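Local structure of neurotoxin (1ZB7) at residues E72-Y78 with P163-S168; M21-F25 with L158-G162; W44-E48 with K85-L89. The protein acts as a zinc endopeptidase in the host cytosol, where it cleaves synaptobrevins VAMP1, VAMP2 and VAMP3, cutting VAMP2 at an Ala-Ala bond. All coordinates share one frame; numbering follows the deposited sequence.

Contact 1. Residues E72-Y78 with P163-S168; sequences EYYDPTY and PGPVLS
The Tyr73 ring carries the methyl Leu167 CD2 on one face, 4.1 Å from the ring centroid and displaced toward the rim, a CH-pi contact. The Tyr74 ring has Pro165 O over one face, 3.6 Å from CD2, and meets Val166 CG2 obliquely. Tyr78 instead offers an edge: Pro163 CD lies near its plane, 3.6 Å from CE2. Leu167 CD2 serves twice, also approaching the Tyr78 ring obliquely, while the other branch, CD1, lies by the backbone of Asp75. Tyr73 has CG anti to its backbone N (chi1 -176°), which swings the ring over beside Leu167. Here strand 69-73, partner of strand 428-436 in a two-stranded antiparallel sheet, runs out into a type I turn from Asp75 to Tyr78, and the loop between strands 158-161 and 171-173 lies along it. Leu167 N donates to Tyr73 O at 2.8 Å, and Tyr73 N gives a nearly straight bond to Ser168 OG at 3.0 Å; serine suits the place because its OG accepts this N-H as a backbone carbonyl would. A water accepts from Asp75 N and donates to Pro165 O at 2.6 Å. Arg49 ties turn and loop together, its guanidinium donating to carbonyl oxygens of Asp75, Tyr78, Pro163 and Gly164.

Contact 2. Residues M21-F25 with L158-G162; sequences MMEPF and LIIFG
Pro24 O accepts a hydrogen bond from Arg190 NH2, while the ring of Pro24 turns to the other segment and meets Ile159 and Phe161; the same arginine also packs against Ile159. Between the two segments themselves the contact is entirely apolar. Pro24 CG sits at the edge of the Phe161 ring, near its plane and 3.5 Å from CZ, and Pro24 CB lies 4.1 Å from Ile159 CD1. The same CD1 meets Met22 SD tip to tip, also at 4.1 Å. The methionine gets there with CG between its backbone N and carbonyl carbon (chi1 66°) and bends further on, a flexible chain that can fit itself to the end of the isoleucine. Both residues belong to the eight-stranded mixed sheet of the protease, but strands 19-23 and 158-161 are not neighbours in it: strands 34-38 and 43-46 lie between them. Their side chains therefore meet across one face of the sheet, with Val46 of the intervening strand touching Met22, Ile159 and Phe161. Beyond the end of strand 19-23, Phe25 brings its CZ over one face of the Phe161 ring, 3.7 Å from Phe161 CZ. The two rings come from opposite directions, with centroids 5.4 Å apart and planes at 35°. Pro24 CG lies over one face of the Phe25 ring, offset toward the rim. The aromatic cluster continues beyond the two segments, since Phe25 also stacks with Tyr52 and meets Phe50 nearly at a right angle.

Contact 3. Residues W44-E48 with K85-L89; sequences WIVPE and KDKFL
An inverse gamma turn centred on Pro47 follows strand 43-46 and presses the proline against helix 82-99. Proline suits this turn, whose central residue needs no N-H and whose phi lies near that imposed by the ring; the turn is marked by a weak bond from Glu48 N to Val46 O, 2.8 Å long. The helix answers with Lys85, Phe88 and Leu89, spaced three and four residues along so that they fall on one side. Pro47 CB rests 3.6 Å from Phe88 CD2, approaching the ring obliquely, and also packs on the backbone of Lys85. Ile45 comes to the edge of the same ring, with CG2 3.8 Å from Phe88 CE2 and close to its plane. With chi1 at -180°, the Phe88 ring points away from its own N-H and across to the strand and the turn. Leu89 adds its CD1 methyl, 4.0 Å from Ile45 CB, so the beta-branched isoleucine is met by both an aromatic edge and an aliphatic branch. Toward the more open end, Lys85 runs extended past Pro47 O, with CG 3.2 Å from that oxygen, and its NZ reaches Glu48 OE2 at 3.1 Å in a salt bridge whose hydrogen bond is weak. Glu48 starts out away from the helix, and the bend at chi2 (-92°) brings its carboxylate back to the lysine. Tyr10 OH also makes a weak bond to OE2. With the axes of the short segments 9.6 Å apart and roughly antiparallel, at 151°, this is the layered alpha/beta packing of a helix laid against the mixed sheet of the M27 protease domain.

Contacts 2 and 3 lie closest, with centres about 10 Å apart, and share neighbouring parallel strands: Val46 N is 2.8 Å from Ile160 O, a probable hydrogen bond. Contact 1 lies about 15 Å from contact 3 and 18 Å from contact 2, centre to centre. Phe88 draws all three together, its CD1 3.6 Å from Tyr78 OH of contact 1 and its CZ 3.7 Å from Gly162 CA of contact 2. Segments 158-162 and 163-168 are continuous, so one chain leaves the sheet of contact 2 and enters the loop of contact 1. Toward the active site, Leu158 packs on Leu232 and Val235 of helix 224-239, which carries the zinc-protease HExxH sequence.

Contact 1. Residues E72-Y78 with P163-S168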
ATOM      1  N   GLU A  72       6.586   3.033 -19.091  1.00 51.27           N
ATOM      2  CA  GLU A  72       5.793   2.635 -20.232  1.00 48.78           C
ATOM      3  C   GLU A  72       6.730   2.124 -21.369  1.00 47.55           C
ATOM      4  O   GLU A  72       7.591   2.840 -21.870  1.00 45.52           O
ATOM      5  CB  GLU A  72       4.940   3.810 -20.721  1.00 47.93           C
ATOM      6  CG  GLU A  72       3.939   4.310 -19.701  1.00 48.18           C
ATOM      7  CD  GLU A  72       2.905   5.236 -20.301  1.00 51.48           C
ATOM      8  OE1 GLU A  72       3.198   6.129 -21.178  1.00 54.30           O
ATOM      9  OE2 GLU A  72       1.757   5.052 -19.894  1.00 56.39           O
ATOM     10  N   TYR A  73       6.475   0.885 -21.774  1.00 46.74           N
ATOM     11  CA  TYR A  73       7.122   0.239 -22.880  1.00 45.60           C
ATOM     12  C   TYR A  73       6.348   0.470 -24.171  1.00 43.98           C
ATOM     13  O   TYR A  73       5.289  -0.040 -24.330  1.00 41.84           O
ATOM     14  CB  TYR A  73       7.261  -1.250 -22.541  1.00 46.58           C
ATOM     15  CG  TYR A  73       7.999  -2.142 -23.538  1.00 47.46           C
ATOM     16  CD1 TYR A  73       8.822  -1.633 -24.526  1.00 45.67           C
ATOM     17  CD2 TYR A  73       7.769  -3.503 -23.511  1.00 48.25           C
ATOM     18  CE1 TYR A  73       9.433  -2.464 -25.431  1.00 47.64           C
ATOM     19  CE2 TYR A  73       8.369  -4.330 -24.391  1.00 50.70           C
ATOM     20  CZ  TYR A  73       9.203  -3.816 -25.342  1.00 49.15           C
ATOM     21  OH  TYR A  73       9.789  -4.714 -26.139  1.00 47.11           O
ATOM     22  N   TYR A  74       6.938   1.283 -25.065  1.00 43.08           N
ATOM     23  CA  TYR A  74       6.470   1.439 -26.450  1.00 43.13           C
ATOM     24  C   TYR A  74       7.237   0.586 -27.442  1.00 42.74           C
ATOM     25  O   TYR A  74       8.497   0.556 -27.469  1.00 44.16           O
ATOM     26  CB  TYR A  74       6.604   2.918 -26.887  1.00 43.42           C
ATOM     27  CG  TYR A  74       5.506   3.778 -26.343  1.00 43.49           C
ATOM     28  CD1 TYR A  74       5.417   4.024 -24.994  1.00 45.61           C
ATOM     29  CD2 TYR A  74       4.497   4.265 -27.160  1.00 48.22           C
ATOM     30  CE1 TYR A  74       4.358   4.732 -24.457  1.00 46.03           C
ATOM     31  CE2 TYR A  74       3.418   4.994 -26.627  1.00 48.66           C
ATOM     32  CZ  TYR A  74       3.403   5.223 -25.276  1.00 46.91           C
ATOM     33  OH  TYR A  74       2.446   5.993 -24.744  1.00 54.12           O
ATOM     34  N   ASP A  75       6.479   0.093 -28.396  1.00 41.93           N
ATOM     35  CA  ASP A  75       6.975  -0.620 -29.563  1.00 40.20           C
ATOM     36  C   ASP A  75       5.938  -0.646 -30.661  1.00 40.49           C
ATOM     37  O   ASP A  75       5.170  -1.638 -30.839  1.00 38.60           O
ATOM     38  CB  ASP A  75       7.337  -2.028 -29.169  1.00 41.69           C
ATOM     39  CG  ASP A  75       8.286  -2.683 -30.172  1.00 45.41           C
ATOM     40  OD1 ASP A  75       8.733  -1.947 -31.099  1.00 46.70           O
ATOM     41  OD2 ASP A  75       8.482  -3.938 -30.067  1.00 48.85           O
ATOM     42  N   PRO A  76       5.903   0.396 -31.473  1.00 40.85           N
ATOM     43  CA  PRO A  76       4.936   0.481 -32.555  1.00 42.85           C
ATOM     44  C   PRO A  76       4.925  -0.650 -33.588  1.00 43.08           C
ATOM     45  O   PRO A  76       3.987  -0.816 -34.310  1.00 45.28           O
ATOM     46  CB  PRO A  76       5.332   1.730 -33.278  1.00 42.17           C
ATOM     47  CG  PRO A  76       6.309   2.345 -32.537  1.00 43.28           C
ATOM     48  CD  PRO A  76       6.771   1.546 -31.418  1.00 42.06           C
ATOM     49  N   THR A  77       5.960  -1.424 -33.598  1.00 44.61           N
ATOM     50  CA  THR A  77       6.270  -2.426 -34.580  1.00 45.06           C
ATOM     51  C   THR A  77       5.841  -3.788 -34.103  1.00 43.74           C
ATOM     52  O   THR A  77       5.835  -4.736 -34.878  1.00 44.07           O
ATOM     53  CB  THR A  77       7.787  -2.337 -34.739  1.00 45.68           C
ATOM     54  OG1 THR A  77       8.057  -1.868 -36.042  1.00 51.52           O
ATOM     55  CG2 THR A  77       8.581  -3.634 -34.386  1.00 46.97           C
ATOM     56  N   TYR A  78       5.452  -3.903 -32.826  1.00 42.51           N
ATOM     57  CA  TYR A  78       5.010  -5.189 -32.299  1.00 41.92           C
ATOM     58  C   TYR A  78       3.723  -5.569 -33.020  1.00 41.70           C
ATOM     59  O   TYR A  78       2.864  -4.733 -33.273  1.00 40.87           O
ATOM     60  CB  TYR A  78       4.840  -5.110 -30.791  1.00 41.88           C
ATOM     61  CG  TYR A  78       4.523  -6.396 -30.095  1.00 41.14           C
ATOM     62  CD1 TYR A  78       5.398  -7.428 -30.138  1.00 39.30           C
ATOM     63  CD2 TYR A  78       3.349  -6.535 -29.304  1.00 42.31           C
ATOM     64  CE1 TYR A  78       5.149  -8.603 -29.496  1.00 42.72           C
ATOM     65  CE2 TYR A  78       3.085  -7.701 -28.630  1.00 42.92           C
ATOM     66  CZ  TYR A  78       3.961  -8.761 -28.736  1.00 46.39           C
ATOM     67  OH  TYR A  78       3.759  -9.970 -28.038  1.00 45.34           O
ATOM     68  N   PRO A 163      -1.462  -5.843 -27.261  1.00 40.39           N
ATOM     69  CA  PRO A 163      -1.467  -4.606 -26.470  1.00 40.03           C
ATOM     70  C   PRO A 163      -1.909  -3.380 -27.257  1.00 39.38           C
ATOM     71  O   PRO A 163      -1.967  -3.409 -28.498  1.00 38.57           O
ATOM     72  CB  PRO A 163      -0.004  -4.491 -25.970  1.00 40.59           C
ATOM     73  CG  PRO A 163       0.830  -5.306 -26.887  1.00 38.98           C
ATOM     74  CD  PRO A 163      -0.098  -6.329 -27.552  1.00 41.55           C
ATOM     75  N   GLY A 164      -2.298  -2.325 -26.546  1.00 39.04           N
ATOM     76  CA  GLY A 164      -2.539  -1.039 -27.202  1.00 40.17           C
ATOM     77  C   GLY A 164      -1.156  -0.389 -27.385  1.00 39.88           C
ATOM     78  O   GLY A 164      -0.179  -1.071 -27.503  1.00 40.25           O
ATOM     79  N   PRO A 165      -1.066   0.909 -27.441  1.00 40.52           N
ATOM     80  CA  PRO A 165       0.283   1.576 -27.556  1.00 40.53           C
ATOM     81  C   PRO A 165       1.387   1.256 -26.496  1.00 40.83           C
ATOM     82  O   PRO A 165       2.599   1.233 -26.832  1.00 39.36           O
ATOM     83  CB  PRO A 165      -0.067   3.071 -27.542  1.00 40.24           C
ATOM     84  CG  PRO A 165      -1.519   3.137 -28.032  1.00 39.69           C
ATOM     85  CD  PRO A 165      -2.189   1.869 -27.508  1.00 41.41           C
ATOM     86  N   VAL A 166       0.967   1.037 -25.256  1.00 40.38           N
ATOM     87  CA  VAL A 166       1.834   0.717 -24.159  1.00 41.46           C
ATOM     88  C   VAL A 166       1.823  -0.809 -24.017  1.00 43.88           C
ATOM     89  O   VAL A 166       0.813  -1.360 -23.713  1.00 43.18           O
ATOM     90  CB  VAL A 166       1.348   1.392 -22.821  1.00 41.58           C
ATOM     91  CG1 VAL A 166       2.228   1.044 -21.611  1.00 40.46           C
ATOM     92  CG2 VAL A 166       1.253   2.860 -22.965  1.00 41.63           C
ATOM     93  N   LEU A 167       2.942  -1.494 -24.264  1.00 45.81           N
ATOM     94  CA  LEU A 167       2.974  -2.938 -24.136  1.00 48.20           C
ATOM     95  C   LEU A 167       2.987  -3.420 -22.696  1.00 50.44           C
ATOM     96  O   LEU A 167       2.457  -4.471 -22.389  1.00 52.61           O
ATOM     97  CB  LEU A 167       4.182  -3.542 -24.874  1.00 47.22           C
ATOM     98  CG  LEU A 167       4.172  -3.803 -26.394  1.00 46.92           C
ATOM     99  CD1 LEU A 167       3.897  -2.609 -27.224  1.00 46.65           C
ATOM    100  CD2 LEU A 167       5.536  -4.310 -26.793  1.00 44.26           C
ATOM    101  N   SER A 168       3.642  -2.673 -21.836  1.00 54.60           N
ATOM    102  CA  SER A 168       3.923  -3.041 -20.454  1.00 58.22           C
ATOM    103  C   SER A 168       2.610  -3.002 -19.614  1.00 62.84           C
ATOM    104  O   SER A 168       2.657  -3.157 -18.383  1.00 65.77           O
ATOM    105  CB  SER A 168       4.874  -1.989 -19.890  1.00 58.29           C
ATOM    106  OG  SER A 168       4.398  -0.723 -20.307  1.00 55.30           O
TER
HETATM  107  O   HOH W   1       3.771   1.141 -29.198  1.00 30.77           O

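Contact 2. Residues M21-F25 with L158-G162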
ATOM      1  N   MET A  21     -13.482 -13.831 -38.945  1.00 39.73           N
ATOM      2  CA  MET A  21     -13.455 -12.374 -38.922  1.00 40.94           C
ATOM      3  C   MET A  21     -14.474 -11.871 -37.931  1.00 41.71           C
ATOM      4  O   MET A  21     -15.622 -12.258 -37.956  1.00 41.87           O
ATOM      5  CB  MET A  21     -13.715 -11.800 -40.308  1.00 41.80           C
ATOM      6  CG  MET A  21     -12.641 -12.184 -41.363  1.00 42.62           C
ATOM      7  SD  MET A  21     -10.906 -11.869 -40.882  1.00 45.86           S
ATOM      8  CE  MET A  21     -10.759 -10.099 -41.118  1.00 43.22           C
ATOM      9  N   MET A  22     -14.035 -11.031 -37.019  1.00 42.75           N
ATOM     10  CA  MET A  22     -14.876 -10.576 -35.961  1.00 44.22           C
ATOM     11  C   MET A  22     -14.674  -9.099 -35.660  1.00 43.66           C
ATOM     12  O   MET A  22     -13.620  -8.561 -35.839  1.00 42.64           O
ATOM     13  CB  MET A  22     -14.689 -11.416 -34.660  1.00 44.96           C
ATOM     14  CG  MET A  22     -13.356 -11.284 -34.025  1.00 45.67           C
ATOM     15  SD  MET A  22     -13.282 -11.369 -32.256  1.00 50.07           S
ATOM     16  CE  MET A  22     -13.728 -13.107 -31.934  1.00 46.36           C
ATOM     17  N   GLU A  23     -15.739  -8.474 -35.205  1.00 46.24           N
ATOM     18  CA  GLU A  23     -15.761  -7.076 -34.891  1.00 49.27           C
ATOM     19  C   GLU A  23     -16.196  -6.989 -33.425  1.00 50.48           C
ATOM     20  O   GLU A  23     -17.336  -7.099 -33.116  1.00 48.14           O
ATOM     21  CB  GLU A  23     -16.700  -6.419 -35.877  1.00 49.84           C
ATOM     22  CG  GLU A  23     -16.476  -4.998 -36.106  1.00 55.05           C
ATOM     23  CD  GLU A  23     -17.278  -4.197 -35.167  1.00 61.24           C
ATOM     24  OE1 GLU A  23     -18.471  -3.967 -35.530  1.00 70.18           O
ATOM     25  OE2 GLU A  23     -16.709  -3.865 -34.077  1.00 64.82           O
ATOM     26  N   PRO A  24     -15.236  -6.911 -32.505  1.00 54.07           N
ATOM     27  CA  PRO A  24     -15.543  -7.012 -31.059  1.00 56.14           C
ATOM     28  C   PRO A  24     -15.885  -5.739 -30.273  1.00 58.30           C
ATOM     29  O   PRO A  24     -16.079  -5.809 -29.089  1.00 57.76           O
ATOM     30  CB  PRO A  24     -14.250  -7.566 -30.490  1.00 56.09           C
ATOM     31  CG  PRO A  24     -13.166  -7.121 -31.461  1.00 55.56           C
ATOM     32  CD  PRO A  24     -13.791  -6.768 -32.763  1.00 53.90           C
ATOM     33  N   PHE A  25     -15.897  -4.597 -30.918  1.00 62.29           N
ATOM     34  CA  PHE A  25     -16.166  -3.312 -30.259  1.00 66.66           C
ATOM     35  C   PHE A  25     -17.410  -2.910 -30.963  1.00 70.26           C
ATOM     36  O   PHE A  25     -17.459  -2.969 -32.188  1.00 73.88           O
ATOM     37  CB  PHE A  25     -15.012  -2.314 -30.512  1.00 65.85           C
ATOM     38  CG  PHE A  25     -13.664  -2.877 -30.166  1.00 67.32           C
ATOM     39  CD1 PHE A  25     -13.389  -3.298 -28.857  1.00 66.45           C
ATOM     40  CD2 PHE A  25     -12.665  -3.031 -31.147  1.00 70.15           C
ATOM     41  CE1 PHE A  25     -12.172  -3.852 -28.527  1.00 66.77           C
ATOM     42  CE2 PHE A  25     -11.402  -3.576 -30.813  1.00 67.77           C
ATOM     43  CZ  PHE A  25     -11.167  -4.003 -29.502  1.00 67.26           C
ATOM     44  N   LEU A 158     -14.408 -14.681 -23.430  1.00 41.45           N
ATOM     45  CA  LEU A 158     -13.108 -14.077 -23.404  1.00 40.33           C
ATOM     46  C   LEU A 158     -12.522 -13.909 -24.805  1.00 41.20           C
ATOM     47  O   LEU A 158     -12.459 -14.889 -25.602  1.00 41.57           O
ATOM     48  CB  LEU A 158     -12.145 -14.895 -22.531  1.00 39.73           C
ATOM     49  CG  LEU A 158     -10.734 -14.311 -22.365  1.00 41.46           C
ATOM     50  CD1 LEU A 158     -10.715 -12.879 -21.794  1.00 41.99           C
ATOM     51  CD2 LEU A 158      -9.905 -15.252 -21.544  1.00 43.45           C
ATOM     52  N   ILE A 159     -12.166 -12.644 -25.110  1.00 41.75           N
ATOM     53  CA  ILE A 159     -11.369 -12.250 -26.244  1.00 41.99           C
ATOM     54  C   ILE A 159     -10.005 -11.609 -25.771  1.00 42.23           C
ATOM     55  O   ILE A 159      -9.982 -10.671 -24.962  1.00 41.40           O
ATOM     56  CB  ILE A 159     -12.143 -11.354 -27.232  1.00 42.25           C
ATOM     57  CG1 ILE A 159     -13.408 -12.009 -27.687  1.00 41.91           C
ATOM     58  CG2 ILE A 159     -11.273 -11.023 -28.454  1.00 43.10           C
ATOM     59  CD1 ILE A 159     -14.406 -11.054 -28.282  1.00 45.96           C
ATOM     60  N   ILE A 160      -8.894 -12.236 -26.220  1.00 41.76           N
ATOM     61  CA  ILE A 160      -7.531 -11.776 -25.951  1.00 41.44           C
ATOM     62  C   ILE A 160      -6.926 -11.129 -27.167  1.00 40.56           C
ATOM     63  O   ILE A 160      -6.641 -11.778 -28.175  1.00 40.91           O
ATOM     64  CB  ILE A 160      -6.632 -12.894 -25.394  1.00 41.79           C
ATOM     65  CG1 ILE A 160      -7.322 -13.516 -24.172  1.00 41.58           C
ATOM     66  CG2 ILE A 160      -5.199 -12.318 -25.044  1.00 43.10           C
ATOM     67  CD1 ILE A 160      -6.537 -14.583 -23.451  1.00 43.70           C
ATOM     68  N   PHE A 161      -6.758  -9.812 -27.052  1.00 40.76           N
ATOM     69  CA  PHE A 161      -5.941  -8.999 -27.949  1.00 40.66           C
ATOM     70  C   PHE A 161      -4.499  -8.902 -27.560  1.00 40.45           C
ATOM     71  O   PHE A 161      -4.126  -9.168 -26.435  1.00 38.42           O
ATOM     72  CB  PHE A 161      -6.492  -7.576 -28.022  1.00 40.72           C
ATOM     73  CG  PHE A 161      -7.624  -7.436 -28.959  1.00 43.63           C
ATOM     74  CD1 PHE A 161      -7.430  -6.846 -30.220  1.00 51.62           C
ATOM     75  CD2 PHE A 161      -8.875  -7.874 -28.607  1.00 46.81           C
ATOM     76  CE1 PHE A 161      -8.488  -6.717 -31.098  1.00 51.34           C
ATOM     77  CE2 PHE A 161      -9.923  -7.771 -29.486  1.00 47.56           C
ATOM     78  CZ  PHE A 161      -9.720  -7.212 -30.730  1.00 50.32           C
ATOM     79  N   GLY A 162      -3.714  -8.409 -28.519  1.00 41.10           N
ATOM     80  CA  GLY A 162      -2.428  -7.836 -28.296  1.00 40.40           C
ATOM     81  C   GLY A 162      -2.591  -6.477 -27.602  1.00 41.34           C
ATOM     82  O   GLY A 162      -3.733  -5.982 -27.370  1.00 41.05           O
TER

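Contact 3. Residues W44-E48 with K85-L89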
ATOM      1  N   TRP A  44     -11.188 -16.685 -27.445  1.00 40.92           N
ATOM      2  CA  TRP A  44     -10.675 -16.298 -28.717  1.00 39.48           C
ATOM      3  C   TRP A  44      -9.348 -15.520 -28.526  1.00 39.22           C
ATOM      4  O   TRP A  44      -9.233 -14.723 -27.609  1.00 38.74           O
ATOM      5  CB  TRP A  44     -11.689 -15.393 -29.430  1.00 37.61           C
ATOM      6  CG  TRP A  44     -12.929 -16.150 -29.789  1.00 39.84           C
ATOM      7  CD1 TRP A  44     -14.083 -16.425 -28.949  1.00 37.94           C
ATOM      8  CD2 TRP A  44     -13.238 -16.746 -31.038  1.00 37.82           C
ATOM      9  NE1 TRP A  44     -14.975 -17.092 -29.644  1.00 38.79           N
ATOM     10  CE2 TRP A  44     -14.537 -17.319 -30.913  1.00 39.62           C
ATOM     11  CE3 TRP A  44     -12.564 -16.843 -32.250  1.00 38.68           C
ATOM     12  CZ2 TRP A  44     -15.149 -18.015 -31.940  1.00 41.47           C
ATOM     13  CZ3 TRP A  44     -13.145 -17.572 -33.274  1.00 40.85           C
ATOM     14  CH2 TRP A  44     -14.442 -18.126 -33.133  1.00 41.62           C
ATOM     15  N   ILE A  45      -8.357 -15.822 -29.380  1.00 39.30           N
ATOM     16  CA  ILE A  45      -7.148 -15.013 -29.558  1.00 39.14           C
ATOM     17  C   ILE A  45      -7.239 -14.177 -30.854  1.00 38.13           C
ATOM     18  O   ILE A  45      -7.480 -14.659 -31.910  1.00 38.50           O
ATOM     19  CB  ILE A  45      -5.894 -15.855 -29.618  1.00 38.57           C
ATOM     20  CG1 ILE A  45      -5.846 -16.877 -28.489  1.00 38.17           C
ATOM     21  CG2 ILE A  45      -4.656 -14.978 -29.627  1.00 40.41           C
ATOM     22  CD1 ILE A  45      -5.984 -16.312 -27.090  1.00 38.06           C
ATOM     23  N   VAL A  46      -7.033 -12.905 -30.697  1.00 40.13           N
ATOM     24  CA  VAL A  46      -6.956 -11.930 -31.758  1.00 42.10           C
ATOM     25  C   VAL A  46      -5.529 -11.330 -31.728  1.00 40.63           C
ATOM     26  O   VAL A  46      -5.234 -10.463 -30.920  1.00 40.93           O
ATOM     27  CB  VAL A  46      -7.996 -10.830 -31.651  1.00 42.40           C
ATOM     28  CG1 VAL A  46      -7.999  -9.969 -32.886  1.00 44.47           C
ATOM     29  CG2 VAL A  46      -9.421 -11.410 -31.480  1.00 44.07           C
ATOM     30  N   PRO A  47      -4.648 -11.842 -32.553  1.00 41.57           N
ATOM     31  CA  PRO A  47      -3.221 -11.394 -32.558  1.00 45.01           C
ATOM     32  C   PRO A  47      -3.004 -10.075 -33.278  1.00 45.59           C
ATOM     33  O   PRO A  47      -2.393 -10.036 -34.298  1.00 46.02           O
ATOM     34  CB  PRO A  47      -2.478 -12.552 -33.251  1.00 43.51           C
ATOM     35  CG  PRO A  47      -3.438 -13.536 -33.531  1.00 43.44           C
ATOM     36  CD  PRO A  47      -4.815 -12.945 -33.493  1.00 42.74           C
ATOM     37  N   GLU A  48      -3.559  -9.017 -32.716  1.00 45.57           N
ATOM     38  CA  GLU A  48      -3.482  -7.744 -33.294  1.00 47.37           C
ATOM     39  C   GLU A  48      -3.330  -6.791 -32.124  1.00 46.77           C
ATOM     40  O   GLU A  48      -3.734  -7.066 -31.016  1.00 45.40           O
ATOM     41  CB  GLU A  48      -4.791  -7.308 -33.972  1.00 47.90           C
ATOM     42  CG  GLU A  48      -5.412  -8.217 -34.984  1.00 56.10           C
ATOM     43  CD  GLU A  48      -4.957  -7.917 -36.394  1.00 59.19           C
ATOM     44  OE1 GLU A  48      -4.640  -6.724 -36.614  1.00 56.62           O
ATOM     45  OE2 GLU A  48      -5.004  -8.870 -37.260  1.00 63.45           O
ATOM     46  N   LYS A  85       2.458 -12.193 -35.611  1.00 41.65           N
ATOM     47  CA  LYS A  85       1.129 -12.637 -35.252  1.00 42.21           C
ATOM     48  C   LYS A  85       1.056 -14.103 -34.916  1.00 40.95           C
ATOM     49  O   LYS A  85       0.407 -14.478 -33.907  1.00 40.98           O
ATOM     50  CB  LYS A  85       0.102 -12.289 -36.344  1.00 42.29           C
ATOM     51  CG  LYS A  85      -0.103 -10.731 -36.404  1.00 44.16           C
ATOM     52  CD  LYS A  85      -1.043 -10.291 -37.485  1.00 43.33           C
ATOM     53  CE  LYS A  85      -0.964  -8.791 -37.614  1.00 47.08           C
ATOM     54  NZ  LYS A  85      -2.140  -8.213 -38.275  1.00 50.90           N
ATOM     55  N   ASP A  86       1.687 -14.895 -35.776  1.00 39.17           N
ATOM     56  CA  ASP A  86       1.830 -16.307 -35.605  1.00 40.04           C
ATOM     57  C   ASP A  86       2.581 -16.675 -34.340  1.00 39.09           C
ATOM     58  O   ASP A  86       2.163 -17.546 -33.599  1.00 39.42           O
ATOM     59  CB  ASP A  86       2.500 -16.943 -36.879  1.00 42.08           C
ATOM     60  CG  ASP A  86       2.521 -18.473 -36.846  1.00 42.47           C
ATOM     61  OD1 ASP A  86       1.462 -19.127 -36.756  1.00 46.38           O
ATOM     62  OD2 ASP A  86       3.594 -19.025 -36.866  1.00 47.40           O
ATOM     63  N   LYS A  87       3.648 -15.965 -34.068  1.00 40.77           N
ATOM     64  CA  LYS A  87       4.407 -16.143 -32.809  1.00 41.29           C
ATOM     65  C   LYS A  87       3.621 -15.798 -31.526  1.00 41.98           C
ATOM     66  O   LYS A  87       3.698 -16.556 -30.478  1.00 40.87           O
ATOM     67  CB  LYS A  87       5.729 -15.360 -32.860  1.00 40.77           C
ATOM     68  CG  LYS A  87       6.624 -15.620 -31.653  1.00 43.47           C
ATOM     69  CD  LYS A  87       8.074 -15.067 -31.746  1.00 44.51           C
ATOM     70  CE  LYS A  87       8.822 -15.406 -30.410  1.00 45.91           C
ATOM     71  NZ  LYS A  87      10.268 -15.328 -30.411  1.00 48.65           N
ATOM     72  N   PHE A  88       2.895 -14.665 -31.586  1.00 40.12           N
ATOM     73  CA  PHE A  88       1.953 -14.278 -30.512  1.00 39.42           C
ATOM     74  C   PHE A  88       0.868 -15.367 -30.228  1.00 39.32           C
ATOM     75  O   PHE A  88       0.673 -15.770 -29.091  1.00 37.78           O
ATOM     76  CB  PHE A  88       1.275 -12.991 -30.893  1.00 39.68           C
ATOM     77  CG  PHE A  88       0.287 -12.478 -29.868  1.00 41.05           C
ATOM     78  CD1 PHE A  88       0.677 -11.548 -28.885  1.00 40.66           C
ATOM     79  CD2 PHE A  88      -1.028 -12.825 -29.930  1.00 39.51           C
ATOM     80  CE1 PHE A  88      -0.298 -11.021 -28.047  1.00 37.23           C
ATOM     81  CE2 PHE A  88      -1.956 -12.322 -29.052  1.00 40.08           C
ATOM     82  CZ  PHE A  88      -1.556 -11.457 -28.081  1.00 39.67           C
ATOM     83  N   LEU A  89       0.200 -15.824 -31.290  1.00 38.98           N
ATOM     84  CA  LEU A  89      -0.765 -16.901 -31.260  1.00 38.76           C
ATOM     85  C   LEU A  89      -0.264 -18.243 -30.635  1.00 40.28           C
ATOM     86  O   LEU A  89      -0.911 -18.805 -29.715  1.00 40.94           O
ATOM     87  CB  LEU A  89      -1.246 -17.124 -32.650  1.00 38.57           C
ATOM     88  CG  LEU A  89      -2.320 -18.173 -33.007  1.00 38.33           C
ATOM     89  CD1 LEU A  89      -3.569 -18.010 -32.130  1.00 40.78           C
ATOM     90  CD2 LEU A  89      -2.648 -17.986 -34.491  1.00 36.22           C
TER